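Adhesin A (Fusobacterium nucleatum, PDB 3ETZ) probably mediates attachment of the bacterium to host cells, as a helical hairpin adhesin that assembles into oligomers. Local coordinates at residues Gln41-Asn46 against Gln93-Ile98. The protein carries 1 engineered substitution. Numbering follows the deposited sequence.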
loop_
_atom_site.group_PDB
_atom_site.type_symbol
_atom_site.label_atom_id
_atom_site.label_comp_id
_atom_site.label_asym_id
_atom_site.label_seq_id
_atom_site.Cartn_x
_atom_site.Cartn_y
_atom_site.Cartn_z
ATOM N N GLN A 41 -6.587 -3.827 -3.103
ATOM C CA GLN A 41 -7.093 -5.161 -2.792
ATOM C C GLN A 41 -6.558 -5.644 -1.425
ATOM O O GLN A 41 -7.321 -6.125 -0.578
ATOM C CB GLN A 41 -6.664 -6.109 -3.913
ATOM C CG GLN A 41 -7.457 -7.389 -4.055
ATOM C CD GLN A 41 -7.109 -8.130 -5.348
ATOM O OE1 GLN A 41 -7.095 -7.539 -6.432
ATOM N NE2 GLN A 41 -6.834 -9.425 -5.235
ATOM N N ALA A 42 -5.244 -5.517 -1.224
ATOM C CA ALA A 42 -4.604 -5.928 0.015
ATOM C C ALA A 42 -5.106 -5.065 1.181
ATOM O O ALA A 42 -5.326 -5.555 2.271
ATOM C CB ALA A 42 -3.081 -5.803 -0.119
ATOM N N LEU A 43 -5.261 -3.769 0.950
ATOM C CA LEU A 43 -5.750 -2.894 2.008
ATOM C C LEU A 43 -7.157 -3.321 2.467
ATOM O O LEU A 43 -7.427 -3.402 3.665
ATOM C CB LEU A 43 -5.790 -1.446 1.526
ATOM C CG LEU A 43 -6.441 -0.461 2.507
ATOM C CD1 LEU A 43 -5.664 -0.496 3.844
ATOM C CD2 LEU A 43 -6.443 0.943 1.913
ATOM N N ALA A 44 -8.044 -3.596 1.516
ATOM C CA ALA A 44 -9.426 -4.009 1.853
ATOM C C ALA A 44 -9.429 -5.306 2.669
ATOM O O ALA A 44 -10.180 -5.451 3.644
ATOM C CB ALA A 44 -10.276 -4.173 0.552
ATOM N N GLN A 45 -8.569 -6.246 2.297
ATOM C CA GLN A 45 -8.515 -7.493 3.020
ATOM C C GLN A 45 -7.944 -7.232 4.407
ATOM O O GLN A 45 -8.405 -7.802 5.399
ATOM C CB GLN A 45 -7.690 -8.527 2.245
ATOM C CG GLN A 45 -7.443 -9.790 3.049
ATOM C CD GLN A 45 -7.150 -11.015 2.190
ATOM O OE1 GLN A 45 -6.289 -10.984 1.298
ATOM N NE2 GLN A 45 -7.864 -12.110 2.466
ATOM N N ASN A 46 -6.950 -6.351 4.486
ATOM C CA ASN A 46 -6.343 -6.012 5.769
ATOM C C ASN A 46 -7.322 -5.319 6.730
ATOM O O ASN A 46 -7.313 -5.598 7.927
ATOM C CB ASN A 46 -5.124 -5.098 5.574
ATOM C CG ASN A 46 -3.846 -5.886 5.249
ATOM O OD1 ASN A 46 -2.854 -5.334 4.746
ATOM N ND2 ASN A 46 -3.860 -7.161 5.552
ATOM N N GLN A 93 1.024 2.259 4.886
ATOM C CA GLN A 93 1.881 2.270 3.708
ATOM C C GLN A 93 1.061 1.967 2.451
ATOM O O GLN A 93 1.322 2.523 1.385
ATOM C CB GLN A 93 3.020 1.242 3.869
ATOM C CG GLN A 93 4.093 1.672 4.872
ATOM C CD GLN A 93 4.643 3.071 4.593
ATOM O OE1 GLN A 93 5.050 3.378 3.477
ATOM N NE2 GLN A 93 4.637 3.923 5.610
ATOM N N GLN A 94 0.073 1.079 2.568
ATOM C CA GLN A 94 -0.794 0.762 1.450
ATOM C C GLN A 94 -1.617 1.986 1.045
ATOM O O GLN A 94 -1.783 2.263 -0.152
ATOM C CB GLN A 94 -1.701 -0.441 1.788
ATOM C CG GLN A 94 -0.913 -1.761 1.736
ATOM C CD GLN A 94 -1.586 -2.923 2.452
ATOM O OE1 GLN A 94 -2.539 -2.758 3.237
ATOM N NE2 GLN A 94 -1.059 -4.107 2.217
ATOM N N LYS A 95 -2.131 2.725 2.027
ATOM C CA LYS A 95 -2.894 3.936 1.699
ATOM C C LYS A 95 -1.970 4.974 1.072
ATOM O O LYS A 95 -2.394 5.714 0.192
ATOM C CB LYS A 95 -3.560 4.552 2.933
ATOM C CG LYS A 95 -4.738 3.735 3.457
ATOM C CD LYS A 95 -5.364 4.367 4.696
ATOM C CE LYS A 95 -6.617 3.602 5.148
ATOM N NZ LYS A 95 -7.038 4.050 6.516
ATOM N N ALA A 96 -0.714 5.023 1.513
ATOM C CA ALA A 96 0.260 5.983 0.958
ATOM C C ALA A 96 0.529 5.693 -0.528
ATOM O O ALA A 96 0.726 6.626 -1.315
ATOM C CB ALA A 96 1.594 5.950 1.756
ATOM N N VAL A 97 0.543 4.413 -0.907
ATOM C CA VAL A 97 0.750 4.023 -2.302
ATOM C C VAL A 97 -0.445 4.459 -3.134
ATOM O O VAL A 97 -0.291 5.028 -4.213
ATOM C CB VAL A 97 0.912 2.485 -2.460
ATOM C CG1 VAL A 97 0.773 2.077 -3.934
ATOM C CG2 VAL A 97 2.286 2.060 -1.939
ATOM N N ILE A 98 -1.641 4.205 -2.621
ATOM C CA ILE A 98 -2.866 4.564 -3.319
ATOM C C ILE A 98 -2.968 6.092 -3.442
ATOM O O ILE A 98 -3.289 6.631 -4.509
ATOM C CB ILE A 98 -4.099 4.010 -2.561
ATOM C CG1 ILE A 98 -4.029 2.477 -2.537
ATOM C CG2 ILE A 98 -5.386 4.527 -3.193
ATOM C CD1 ILE A 98 -4.965 1.825 -1.513
#
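Leu43 reaches across to helix 70-108 and rests its CD2 methyl against both Lys95 and Ile98. CD2 lies 3.6 Å from Lys95 CG and 3.8 Å from Ile98 CD1. The leucine branch is put there by chi1 of 173°, with CG anti to the backbone N. It meets the lysine chain at about a right angle, so a methyl touches the flank of that chain. Ile98 offers the end of its longer branch. The other leucine methyl, CD1, faces the amide end of Gln94, and Leu43 also touches Met91. This is the tightly packed part of the contact. The two segments belong to helices 5-63 and 70-108, the arms of the antiparallel helix-loop-helix of FadA. Locally, the axes of 41-46 and 93-98 come within 9.7 Å, with 146° between their N-to-C directions. Leu43 and Gln94 are the residues in register, with their CA atoms 6.2 Å apart. Gln94 stretches out alongside Leu43, the two side chains pointing opposite ways. Its amide end lies over the backbone of helix 5-63 near Ala42 and Leu43, and close to the Asn46 amide. The two amide planes are nearly coplanar, 19° apart. Asn46 also packs on Leu87 and Met91. The looser side is that of Lys95, which is open to solvent. Its extended chain runs on past Leu43 toward the next turn of helix 5-63, where it touches Glu47.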